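Local coordinates for protein putative NAD(P)H-dependent FMN-containing oxidoreductase YwqN (Bacillus subtilis, PDB 1RLI) that probably acts as an NADPH-dependent, FMN-containing oxidoreductase of the SsuE family, at residues D[20-25]-D[121-126]; D[63-68]-D[91-96]; D[99-104]-D[143-148]; D[152-157]-D[171-176]. All coordinates share one frame; numbering follows the deposited sequence.

Overall arrangement
All four contacts belong to one flavodoxin-like alpha/beta fold, and contact 4 brings its last helix onto the sheet. From the N terminus, contact 1 closes the longest loop, bringing strand 117-124 against helix 18-27. Inside that loop lies contact 2, which joins helix 62-70 to helix 88-95. Contact 3 opens after contact 2, where 99-104 meets the end of helix 133-146; its segments alternate with those of contact 1, so the two loops cross. Contact 4 follows in series, placing helix 168-175 on the chain's outermost strand, 149-157. Contacts 1 and 4 touch through neighbouring strands, their centres about 8 Å apart; contacts 2 and 3 lie beyond the chain's centre, and both touch the second subunit.

Contact 1: D[20-25]-D[121-126]; sequences DVLAEK and IAVGGD
Leu22 of helix 18-27 meets Ile121 and Val123, two residues of strand 117-124 that face the helix, while Ala122 between them points away. The axes of the two short segments approach to 8.8 Å at 148°, so helix and strand run roughly antiparallel. The Leu22 side chain lies obliquely across both strand residues. Its CB rests on Ile121 CG2 at 3.6 Å, and its CD1 methyl reaches further along the strand to Val123 CG2 at 3.5 Å, a tight carbon pair. The same CD1 lies 3.7 Å from Ile121 CG2, so one leucine methyl touches a branch of each strand residue.

Ile121 divides its two branches between neighbouring helix residues. With CG1 anti to the carbonyl carbon (chi1 -66°), the longer arm carries CD1 to Ala23, where it lies 3.7 Å from Ala23 CA, closer to the backbone than to the methyl of that alanine. Ala23, having only CB, allows the isoleucine arm to come close to the helix surface.

Leu22 also packs on Leu171 and Ala174 of helix 168-175, and Ile121 on Ile76 of strand 74-80. Helix 18-27 covers one face of the sheet, as in three-layer flavodoxin-like folds. All four touching residues are buried, and the contact joins them almost wholly through aliphatic carbons: cohesion here rests on dispersion and the exclusion of water, with close fit in place of polar pairing.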
loop_
_atom_site.group_PDB
_atom_site.type_symbol
_atom_site.label_atom_id
_atom_site.label_comp_id
_atom_site.label_asym_id
_atom_site.label_seq_id
_atom_site.Cartn_x
_atom_site.Cartn_y
_atom_site.Cartn_z
ATOM N N ASP D 20 23.826 7.676 4.966
ATOM C CA ASP D 20 24.541 8.879 5.390
ATOM C C ASP D 20 24.713 9.837 4.225
ATOM O O ASP D 20 24.472 11.042 4.342
ATOM C CB ASP D 20 25.930 8.525 5.924
ATOM C CG ASP D 20 25.883 7.727 7.204
ATOM O OD1 ASP D 20 26.713 8.010 8.096
ATOM O OD2 ASP D 20 25.033 6.818 7.318
ATOM N N VAL D 21 25.147 9.284 3.102
ATOM C CA VAL D 21 25.375 10.059 1.893
ATOM C C VAL D 21 24.120 10.793 1.430
ATOM O O VAL D 21 24.163 11.993 1.190
ATOM C CB VAL D 21 25.893 9.149 0.749
ATOM C CG1 VAL D 21 25.955 9.924 -0.559
ATOM C CG2 VAL D 21 27.277 8.600 1.107
ATOM N N LEU D 22 22.997 10.077 1.304
ATOM C CA LEU D 22 21.772 10.717 0.852
ATOM C C LEU D 22 21.292 11.785 1.818
ATOM O O LEU D 22 20.776 12.817 1.398
ATOM C CB LEU D 22 20.649 9.692 0.653
ATOM C CG LEU D 22 20.602 8.968 -0.688
ATOM C CD1 LEU D 22 19.376 8.054 -0.758
ATOM C CD2 LEU D 22 20.546 10.007 -1.802
ATOM N N ALA D 23 21.461 11.534 3.114
ATOM C CA ALA D 23 21.023 12.498 4.116
ATOM C C ALA D 23 21.814 13.791 3.997
ATOM O O ALA D 23 21.253 14.881 4.114
ATOM C CB ALA D 23 21.176 11.921 5.508
ATOM N N GLU D 24 23.117 13.671 3.759
ATOM C CA GLU D 24 23.954 14.858 3.629
ATOM C C GLU D 24 23.523 15.735 2.458
ATOM O O GLU D 24 23.603 16.960 2.538
ATOM C CB GLU D 24 25.422 14.464 3.485
ATOM C CG GLU D 24 26.379 15.651 3.496
ATOM C CD GLU D 24 26.251 16.503 4.754
ATOM O OE1 GLU D 24 26.208 15.927 5.865
ATOM O OE2 GLU D 24 26.202 17.748 4.632
ATOM N N LYS D 25 23.063 15.111 1.374
ATOM C CA LYS D 25 22.600 15.847 0.199
ATOM C C LYS D 25 21.352 16.648 0.570
ATOM O O LYS D 25 21.162 17.784 0.116
ATOM C CB LYS D 25 22.250 14.881 -0.943
ATOM C CG LYS D 25 23.390 13.967 -1.372
ATOM C CD LYS D 25 24.453 14.700 -2.174
ATOM C CE LYS D 25 23.929 15.089 -3.549
ATOM N NZ LYS D 25 24.997 15.633 -4.436
ATOM N N ILE D 121 14.156 9.097 4.154
ATOM C CA ILE D 121 15.148 8.729 3.136
ATOM C C ILE D 121 15.374 7.237 3.401
ATOM O O ILE D 121 15.775 6.866 4.505
ATOM C CB ILE D 121 16.497 9.470 3.318
ATOM C CG1 ILE D 121 16.301 10.969 3.064
ATOM C CG2 ILE D 121 17.531 8.895 2.364
ATOM C CD1 ILE D 121 17.509 11.796 3.404
ATOM N N ALA D 122 15.096 6.389 2.412
ATOM C CA ALA D 122 15.261 4.946 2.574
ATOM C C ALA D 122 15.999 4.373 1.372
ATOM O O ALA D 122 15.688 4.688 0.217
ATOM C CB ALA D 122 13.895 4.261 2.730
ATOM N N VAL D 123 16.977 3.532 1.651
ATOM C CA VAL D 123 17.780 2.952 0.588
ATOM C C VAL D 123 17.737 1.447 0.676
ATOM O O VAL D 123 17.939 0.893 1.747
ATOM C CB VAL D 123 19.257 3.409 0.707
ATOM C CG1 VAL D 123 20.075 2.825 -0.444
ATOM C CG2 VAL D 123 19.334 4.922 0.707
ATOM N N GLY D 124 17.497 0.798 -0.465
ATOM C CA GLY D 124 17.429 -0.654 -0.512
ATOM C C GLY D 124 18.002 -1.181 -1.816
ATOM O O GLY D 124 18.116 -0.437 -2.786
ATOM N N GLY D 125 18.344 -2.470 -1.852
ATOM C CA GLY D 125 18.919 -3.030 -3.064
ATOM C C GLY D 125 17.996 -3.910 -3.876
ATOM O O GLY D 125 18.404 -4.496 -4.885
ATOM N N ASP D 126 16.739 -3.996 -3.456
ATOM C CA ASP D 126 15.765 -4.841 -4.144
ATOM C C ASP D 126 14.595 -3.994 -4.674
ATOM O O ASP D 126 13.565 -3.908 -4.018
ATOM C CB ASP D 126 15.266 -5.901 -3.149
ATOM C CG ASP D 126 14.435 -7.003 -3.801
ATOM O OD1 ASP D 126 14.204 -6.965 -5.030
ATOM O OD2 ASP D 126 14.015 -7.920 -3.058
#

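Contact 2: D[63-68]-D[91-96]; sequences DSIIER and KLFIDR
Phe93 of helix 88-95 presents the far end of its ring to Ile65 and Ile66, consecutive residues of helix 62-70. Of the three it has the largest area buried by the contact. Its CG is anti to the backbone N (chi1 177°), which carries the ring across to the other helix although the CB itself does not aim there. Ile65 makes the closer approach: its CG2 branch lies 3.5 Å from Phe93 CE1 and 3.7 Å from Phe93 CZ, resting obliquely against that end of the ring. Ile66 comes in with the tip of its longer arm, CD1, at 4.1 Å from Phe93 CZ. The two isoleucines therefore use different parts of similar side chains, the short branch in Ile65 and the bent, longer one (chi2 -61°) in Ile66, and CZ touches both.

A polar link lies beside this buried apolar group. A water molecule donates to Asp63 OD1 at 2.9 Å and accepts from Arg96 NH2 at 2.9 Å, sitting at the edge of the guanidinium group in its plane. The opposite charges stay 4.8 Å apart, measured from Asp63 OD1 to Arg96 NH2, and are joined through the water. Asp63 has a second partner in Arg105.

The phenylalanine ring also meets Trp97 edge-to-face and packs on Leu37 of strand 33-41, while Ile65 packs on Ile35 and Leu37 of the same strand. The contact thus joins helices 62-70 and 88-95 against strand 33-41 of the flavodoxin-like sheet, with Lys91, Leu92, Ile94 and Asp95 of helix 88-95 reaching the second subunit.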
loop_
_atom_site.group_PDB
_atom_site.type_symbol
_atom_site.label_atom_id
_atom_site.label_comp_id
_atom_site.label_asym_id
_atom_site.label_seq_id
_atom_site.Cartn_x
_atom_site.Cartn_y
_atom_site.Cartn_z
ATOM N N ASP D 63 16.873 8.971 25.918
ATOM C CA ASP D 63 16.344 10.232 26.447
ATOM C C ASP D 63 17.071 11.443 25.870
ATOM O O ASP D 63 16.441 12.457 25.591
ATOM C CB ASP D 63 16.432 10.292 27.986
ATOM C CG ASP D 63 15.536 9.271 28.666
ATOM O OD1 ASP D 63 14.518 8.860 28.060
ATOM O OD2 ASP D 63 15.849 8.886 29.820
ATOM N N SER D 64 18.390 11.351 25.712
ATOM C CA SER D 64 19.163 12.454 25.133
ATOM C C SER D 64 18.731 12.708 23.688
ATOM O O SER D 64 18.714 13.854 23.215
ATOM C CB SER D 64 20.660 12.133 25.159
ATOM O OG SER D 64 21.156 12.269 26.475
ATOM N N ILE D 65 18.389 11.634 22.984
ATOM C CA ILE D 65 17.956 11.758 21.596
ATOM C C ILE D 65 16.603 12.456 21.521
ATOM O O ILE D 65 16.408 13.380 20.724
ATOM C CB ILE D 65 17.908 10.378 20.923
ATOM C CG1 ILE D 65 19.344 9.864 20.783
ATOM C CG2 ILE D 65 17.207 10.464 19.535
ATOM C CD1 ILE D 65 19.484 8.446 20.237
ATOM N N ILE D 66 15.677 12.040 22.379
ATOM C CA ILE D 66 14.354 12.641 22.395
ATOM C C ILE D 66 14.489 14.128 22.703
ATOM O O ILE D 66 13.809 14.966 22.100
ATOM C CB ILE D 66 13.456 11.985 23.459
ATOM C CG1 ILE D 66 13.134 10.531 23.068
ATOM C CG2 ILE D 66 12.175 12.755 23.597
ATOM C CD1 ILE D 66 12.361 10.373 21.713
ATOM N N GLU D 67 15.361 14.453 23.658
ATOM C CA GLU D 67 15.572 15.857 24.026
ATOM C C GLU D 67 15.997 16.683 22.811
ATOM O O GLU D 67 15.496 17.788 22.581
ATOM C CB GLU D 67 16.647 15.968 25.108
ATOM C CG GLU D 67 16.192 15.507 26.478
ATOM C CD GLU D 67 15.331 16.541 27.188
ATOM O OE1 GLU D 67 14.848 17.480 26.517
ATOM O OE2 GLU D 67 15.131 16.410 28.418
ATOM N N ARG D 68 16.919 16.144 22.027
ATOM C CA ARG D 68 17.398 16.856 20.849
ATOM C C ARG D 68 16.325 16.957 19.776
ATOM O O ARG D 68 16.143 18.014 19.163
ATOM C CB ARG D 68 18.645 16.168 20.305
ATOM C CG ARG D 68 19.826 16.336 21.227
ATOM C CD ARG D 68 20.940 15.405 20.857
ATOM N NE ARG D 68 21.483 15.670 19.532
ATOM C CZ ARG D 68 22.157 14.769 18.828
ATOM N NH1 ARG D 68 22.356 13.556 19.332
ATOM N NH2 ARG D 68 22.636 15.077 17.630
ATOM N N LYS D 91 13.349 0.892 14.068
ATOM C CA LYS D 91 12.099 0.250 14.519
ATOM C C LYS D 91 12.004 0.262 16.056
ATOM O O LYS D 91 10.955 0.601 16.608
ATOM C CB LYS D 91 12.018 -1.190 13.992
ATOM C CG LYS D 91 10.896 -2.048 14.577
ATOM C CD LYS D 91 9.526 -1.476 14.275
ATOM C CE LYS D 91 8.432 -2.455 14.717
ATOM N NZ LYS D 91 7.096 -1.793 14.678
ATOM N N LEU D 92 13.095 -0.067 16.756
ATOM C CA LEU D 92 13.041 -0.062 18.219
ATOM C C LEU D 92 12.926 1.368 18.752
ATOM O O LEU D 92 12.303 1.605 19.802
ATOM C CB LEU D 92 14.278 -0.767 18.816
ATOM C CG LEU D 92 14.100 -2.276 19.065
ATOM C CD1 LEU D 92 13.702 -2.998 17.763
ATOM C CD2 LEU D 92 15.391 -2.851 19.653
ATOM N N PHE D 93 13.511 2.328 18.026
ATOM C CA PHE D 93 13.444 3.741 18.426
ATOM C C PHE D 93 11.996 4.240 18.334
ATOM O O PHE D 93 11.439 4.787 19.293
ATOM C CB PHE D 93 14.324 4.587 17.504
ATOM C CG PHE D 93 14.249 6.059 17.794
ATOM C CD1 PHE D 93 14.842 6.585 18.946
ATOM C CD2 PHE D 93 13.568 6.911 16.932
ATOM C CE1 PHE D 93 14.753 7.961 19.232
ATOM C CE2 PHE D 93 13.472 8.289 17.204
ATOM C CZ PHE D 93 14.072 8.812 18.363
ATOM N N ILE D 94 11.371 4.046 17.172
ATOM C CA ILE D 94 9.985 4.483 17.018
ATOM C C ILE D 94 9.035 3.711 17.965
ATOM O O ILE D 94 8.128 4.314 18.553
ATOM C CB ILE D 94 9.550 4.355 15.518
ATOM C CG1 ILE D 94 10.334 5.397 14.699
ATOM C CG2 ILE D 94 8.038 4.577 15.351
ATOM C CD1 ILE D 94 10.170 5.262 13.163
ATOM N N ASP D 95 9.247 2.407 18.146
ATOM C CA ASP D 95 8.366 1.639 19.027
ATOM C C ASP D 95 8.376 2.237 20.445
ATOM O O ASP D 95 7.356 2.203 21.141
ATOM C CB ASP D 95 8.791 0.166 19.143
ATOM C CG ASP D 95 8.365 -0.694 17.944
ATOM O OD1 ASP D 95 7.627 -0.219 17.060
ATOM O OD2 ASP D 95 8.785 -1.873 17.920
ATOM N N ARG D 96 9.530 2.752 20.872
ATOM C CA ARG D 96 9.653 3.341 22.210
ATOM C C ARG D 96 8.869 4.653 22.354
ATOM O O ARG D 96 8.681 5.160 23.464
ATOM C CB ARG D 96 11.135 3.523 22.588
ATOM C CG ARG D 96 11.391 3.845 24.074
ATOM C CD ARG D 96 12.840 3.491 24.428
ATOM N NE ARG D 96 13.240 3.951 25.755
ATOM C CZ ARG D 96 14.388 3.613 26.330
ATOM N NH1 ARG D 96 15.226 2.807 25.683
ATOM N NH2 ARG D 96 14.703 4.099 27.535
HETATM O O HOH W 1 13.679 6.278 29.086
#

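Contact 3: D[99-104]-D[143-148]; sequences QTLRDP and FHFMGM
This is a small, partly buried apolar contact at the edge of the flavodoxin-like fold, where the turn at the end of helix 97-100 meets the C-terminal end of helix 133-146. Leu101 lies in a type I beta turn running from Thr100 to Asp103 and points toward the helix, where its two methyls part company: CD1 goes to Phe145 and CD2 to Met146.

The helix ends in a Schellman motif at Gly147, whose positive phi (76°) turns the chain. Met148 N bonds back to Phe143 O at 2.9 Å, and a weak bond runs from Gly147 N to His144 O, so the chain folds back immediately after the two residues that receive the leucine.

Trp83 of the second subunit packs on Leu101, Phe145 and Met146, its ring plane nearly perpendicular to that of Phe145, and the contact therefore forms part of a subunit interface. Within the chain, Phe109 of helix 109-114 touches both Leu101 and Met146.

Met146 folds back with all three torsions near -60° to -70° and brings its terminal CE to 4.3 Å from Leu101 CD2; Leu101 CD1 meets the Phe145 ring at its edge, close to the ring plane, 4.3 Å from CE2.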
loop_
_atom_site.group_PDB
_atom_site.type_symbol
_atom_site.label_atom_id
_atom_site.label_comp_id
_atom_site.label_asym_id
_atom_site.label_seq_id
_atom_site.Cartn_x
_atom_site.Cartn_y
_atom_site.Cartn_z
ATOM N N GLN D 99 6.364 4.485 24.913
ATOM C CA GLN D 99 6.790 4.755 26.287
ATOM C C GLN D 99 6.852 6.253 26.540
ATOM O O GLN D 99 6.402 6.741 27.569
ATOM C CB GLN D 99 8.182 4.164 26.554
ATOM C CG GLN D 99 8.191 2.691 26.904
ATOM C CD GLN D 99 9.612 2.121 27.008
ATOM O OE1 GLN D 99 10.517 2.708 27.641
ATOM N NE2 GLN D 99 9.810 0.965 26.388
ATOM N N THR D 100 7.422 6.984 25.597
ATOM C CA THR D 100 7.553 8.421 25.759
ATOM C C THR D 100 6.208 9.119 25.835
ATOM O O THR D 100 6.084 10.150 26.491
ATOM C CB THR D 100 8.416 8.984 24.618
ATOM O OG1 THR D 100 9.623 8.207 24.544
ATOM C CG2 THR D 100 8.751 10.426 24.861
ATOM N N LEU D 101 5.195 8.556 25.181
ATOM C CA LEU D 101 3.858 9.138 25.210
ATOM C C LEU D 101 3.228 8.997 26.596
ATOM O O LEU D 101 2.180 9.587 26.870
ATOM C CB LEU D 101 2.972 8.468 24.160
ATOM C CG LEU D 101 3.253 8.934 22.724
ATOM C CD1 LEU D 101 2.694 7.928 21.728
ATOM C CD2 LEU D 101 2.620 10.297 22.501
ATOM N N ARG D 102 3.881 8.228 27.470
ATOM C CA ARG D 102 3.387 8.024 28.832
ATOM C C ARG D 102 4.434 8.507 29.836
ATOM O O ARG D 102 4.282 8.305 31.042
ATOM C CB ARG D 102 3.125 6.523 29.071
ATOM C CG ARG D 102 2.158 5.900 28.056
ATOM C CD ARG D 102 1.713 4.485 28.440
ATOM N NE ARG D 102 2.811 3.525 28.442
ATOM C CZ ARG D 102 3.043 2.636 27.480
ATOM N NH1 ARG D 102 2.248 2.567 26.421
ATOM N NH2 ARG D 102 4.087 1.822 27.572
ATOM N N ASP D 103 5.486 9.155 29.330
ATOM C CA ASP D 103 6.621 9.605 30.157
ATOM C C ASP D 103 6.409 10.984 30.786
ATOM O O ASP D 103 6.369 11.975 30.080
ATOM C CB ASP D 103 7.876 9.609 29.262
ATOM C CG ASP D 103 9.172 9.751 30.034
ATOM O OD1 ASP D 103 9.154 10.244 31.170
ATOM O OD2 ASP D 103 10.223 9.368 29.487
ATOM N N PRO D 104 6.314 11.070 32.136
ATOM C CA PRO D 104 6.108 12.382 32.753
ATOM C C PRO D 104 7.268 13.356 32.558
ATOM O O PRO D 104 7.119 14.551 32.810
ATOM C CB PRO D 104 5.879 12.037 34.230
ATOM C CG PRO D 104 6.828 10.907 34.425
ATOM C CD PRO D 104 6.537 10.046 33.171
ATOM N N PHE D 143 3.384 8.783 11.064
ATOM C CA PHE D 143 3.341 10.231 11.196
ATOM C C PHE D 143 1.927 10.763 11.409
ATOM O O PHE D 143 1.718 11.655 12.250
ATOM C CB PHE D 143 3.999 10.903 9.975
ATOM C CG PHE D 143 5.440 10.510 9.777
ATOM C CD1 PHE D 143 6.284 10.341 10.872
ATOM C CD2 PHE D 143 5.957 10.307 8.504
ATOM C CE1 PHE D 143 7.615 9.976 10.712
ATOM C CE2 PHE D 143 7.302 9.938 8.332
ATOM C CZ PHE D 143 8.129 9.773 9.433
ATOM N N HIS D 144 0.957 10.207 10.690
ATOM C CA HIS D 144 -0.419 10.650 10.833
ATOM C C HIS D 144 -0.902 10.427 12.257
ATOM O O HIS D 144 -1.672 11.218 12.785
ATOM C CB HIS D 144 -1.343 9.891 9.899
ATOM C CG HIS D 144 -2.777 10.294 10.033
ATOM N ND1 HIS D 144 -3.269 11.464 9.498
ATOM C CD2 HIS D 144 -3.813 9.711 10.684
ATOM C CE1 HIS D 144 -4.548 11.585 9.809
ATOM N NE2 HIS D 144 -4.902 10.534 10.527
ATOM N N PHE D 145 -0.468 9.335 12.869
ATOM C CA PHE D 145 -0.882 9.036 14.237
ATOM C C PHE D 145 -0.365 10.122 15.187
ATOM O O PHE D 145 -1.053 10.516 16.138
ATOM C CB PHE D 145 -0.339 7.659 14.638
ATOM C CG PHE D 145 -0.635 7.279 16.071
ATOM C CD1 PHE D 145 -1.839 6.669 16.414
ATOM C CD2 PHE D 145 0.271 7.594 17.081
ATOM C CE1 PHE D 145 -2.141 6.378 17.763
ATOM C CE2 PHE D 145 -0.017 7.312 18.426
ATOM C CZ PHE D 145 -1.228 6.704 18.763
ATOM N N MET D 146 0.846 10.601 14.916
ATOM C CA MET D 146 1.493 11.620 15.725
ATOM C C MET D 146 1.075 13.022 15.296
ATOM O O MET D 146 1.458 13.995 15.932
ATOM C CB MET D 146 3.020 11.495 15.629
ATOM C CG MET D 146 3.608 10.206 16.197
ATOM S SD MET D 146 3.325 9.951 17.972
ATOM C CE MET D 146 4.441 11.191 18.719
ATOM N N GLY D 147 0.294 13.120 14.225
ATOM C CA GLY D 147 -0.148 14.418 13.737
ATOM C C GLY D 147 0.931 15.167 12.988
ATOM O O GLY D 147 0.785 16.347 12.657
ATOM N N MET D 148 2.025 14.475 12.709
ATOM C CA MET D 148 3.155 15.052 11.998
ATOM C C MET D 148 2.900 15.081 10.494
ATOM O O MET D 148 2.409 14.111 9.934
ATOM C CB MET D 148 4.395 14.207 12.285
ATOM C CG MET D 148 4.686 14.062 13.788
ATOM S SD MET D 148 5.826 12.717 14.170
ATOM C CE MET D 148 7.319 13.361 13.303
#

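Contact 4: D[152-157]-D[171-176]; sequences GYVLGE and LSAASR
Val154, on the outermost strand of this chain's sheet (149-157), points its side chain at helix 168-175, against Ala173 and Ala174. From CB the two branches diverge. CG1, anti to the backbone N (chi1 178°), goes to the methyl of Ala173 and lies 3.9 Å from its CB. CG2 lies beside the backbone N and meets the helix main chain more than its side chains: it is 3.7 Å from Ala173 O and 3.8 Å from Ala174 N, so it rests on the peptide that links the two alanines. The same methyl is 4.0 Å from Ala173 CB and, more loosely, 4.4 Å from Ala174 CB. Because both helix residues are alanines, the valine can approach the backbone directly, and the CA atoms of Val154 and Ala174 are 6.2 Å apart.

The last turn of the helix carries extra bonds. Leu171 O accepts from both Ser175 N and Ser175 OG, which arrive from opposite faces of its carbonyl plane. Ser172 O is likewise gripped by Arg176 N and by Arg176 NH1 at 3.1 Å, the acceptor lying in the guanidinium plane, so the arginine side chain folds back along the helix end.

Ala174 packs on Leu22 and Lys25 of helix 18-27, and Leu177 also touches Val154, as does Gln169 of the third subunit. On the other side of the strand, Tyr153 and Leu155 point away toward helix 133-146. A largely parallel sheet with helices packed on both of its faces is the three-layer alpha/beta/alpha arrangement of flavodoxin-like folds, here completed at strand 149-157 by the last helix of the chain.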
loop_
_atom_site.group_PDB
_atom_site.type_symbol
_atom_site.label_atom_id
_atom_site.label_comp_id
_atom_site.label_asym_id
_atom_site.label_seq_id
_atom_site.Cartn_x
_atom_site.Cartn_y
_atom_site.Cartn_z
ATOM N N GLY D 152 7.758 14.664 2.534
ATOM C CA GLY D 152 8.400 14.126 1.341
ATOM C C GLY D 152 9.313 12.977 1.689
ATOM O O GLY D 152 9.574 12.745 2.867
ATOM N N TYR D 153 9.779 12.249 0.676
ATOM C CA TYR D 153 10.691 11.130 0.907
ATOM C C TYR D 153 11.500 10.884 -0.342
ATOM O O TYR D 153 11.222 11.441 -1.408
ATOM C CB TYR D 153 9.918 9.845 1.232
ATOM C CG TYR D 153 9.021 9.398 0.099
ATOM C CD1 TYR D 153 9.497 8.569 -0.928
ATOM C CD2 TYR D 153 7.705 9.867 0.020
ATOM C CE1 TYR D 153 8.665 8.229 -2.011
ATOM C CE2 TYR D 153 6.881 9.532 -1.044
ATOM C CZ TYR D 153 7.361 8.722 -2.046
ATOM O OH TYR D 153 6.497 8.418 -3.085
ATOM N N VAL D 154 12.506 10.035 -0.193
ATOM C CA VAL D 154 13.332 9.614 -1.296
ATOM C C VAL D 154 13.591 8.110 -1.142
ATOM O O VAL D 154 13.946 7.646 -0.055
ATOM C CB VAL D 154 14.707 10.360 -1.311
ATOM C CG1 VAL D 154 15.560 9.826 -2.470
ATOM C CG2 VAL D 154 14.490 11.865 -1.451
ATOM N N LEU D 155 13.371 7.336 -2.209
ATOM C CA LEU D 155 13.668 5.898 -2.178
ATOM C C LEU D 155 14.875 5.760 -3.091
ATOM O O LEU D 155 14.800 6.101 -4.276
ATOM C CB LEU D 155 12.507 5.069 -2.729
ATOM C CG LEU D 155 11.325 4.868 -1.776
ATOM C CD1 LEU D 155 10.131 4.307 -2.557
ATOM C CD2 LEU D 155 11.726 3.898 -0.660
ATOM N N GLY D 156 15.984 5.286 -2.534
ATOM C CA GLY D 156 17.209 5.163 -3.307
ATOM C C GLY D 156 17.648 3.726 -3.449
ATOM O O GLY D 156 17.328 2.889 -2.615
ATOM N N GLU D 157 18.410 3.438 -4.496
ATOM C CA GLU D 157 18.858 2.077 -4.740
ATOM C C GLU D 157 20.333 1.892 -4.394
ATOM O O GLU D 157 21.187 2.666 -4.825
ATOM C CB GLU D 157 18.591 1.729 -6.208
ATOM C CG GLU D 157 18.811 0.283 -6.578
ATOM C CD GLU D 157 18.151 -0.060 -7.896
ATOM O OE1 GLU D 157 18.362 0.689 -8.878
ATOM O OE2 GLU D 157 17.420 -1.074 -7.950
ATOM N N LEU D 171 20.041 10.896 -5.849
ATOM C CA LEU D 171 20.889 11.982 -5.365
ATOM C C LEU D 171 20.243 13.348 -5.578
ATOM O O LEU D 171 20.301 14.199 -4.695
ATOM C CB LEU D 171 22.257 11.946 -6.046
ATOM C CG LEU D 171 23.190 10.784 -5.692
ATOM C CD1 LEU D 171 24.433 10.842 -6.581
ATOM C CD2 LEU D 171 23.595 10.867 -4.229
ATOM N N SER D 172 19.635 13.566 -6.743
ATOM C CA SER D 172 19.004 14.859 -7.013
ATOM C C SER D 172 17.693 14.992 -6.264
ATOM O O SER D 172 17.296 16.097 -5.886
ATOM C CB SER D 172 18.772 15.060 -8.517
ATOM O OG SER D 172 18.024 14.005 -9.055
ATOM N N ALA D 173 17.024 13.867 -6.039
ATOM C CA ALA D 173 15.765 13.871 -5.297
ATOM C C ALA D 173 16.068 14.267 -3.847
ATOM O O ALA D 173 15.308 15.006 -3.217
ATOM C CB ALA D 173 15.139 12.494 -5.334
ATOM N N ALA D 174 17.173 13.762 -3.316
ATOM C CA ALA D 174 17.549 14.082 -1.934
ATOM C C ALA D 174 17.948 15.564 -1.818
ATOM O O ALA D 174 17.603 16.241 -0.854
ATOM C CB ALA D 174 18.701 13.162 -1.476
ATOM N N SER D 175 18.659 16.070 -2.816
ATOM C CA SER D 175 19.066 17.475 -2.802
ATOM C C SER D 175 17.859 18.387 -2.829
ATOM O O SER D 175 17.899 19.501 -2.315
ATOM C CB SER D 175 19.943 17.800 -4.009
ATOM O OG SER D 175 21.195 17.164 -3.891
ATOM N N ARG D 176 16.778 17.920 -3.444
ATOM C CA ARG D 176 15.574 18.725 -3.528
ATOM C C ARG D 176 14.526 18.273 -2.532
ATOM O O ARG D 176 13.359 18.627 -2.656
ATOM C CB ARG D 176 15.023 18.657 -4.958
ATOM C CG ARG D 176 16.044 19.123 -5.997
ATOM C CD ARG D 176 15.557 18.908 -7.419
ATOM N NE ARG D 176 16.436 19.566 -8.388
ATOM C CZ ARG D 176 17.691 19.211 -8.638
ATOM N NH1 ARG D 176 18.244 18.184 -7.998
ATOM N NH2 ARG D 176 18.404 19.896 -9.526
#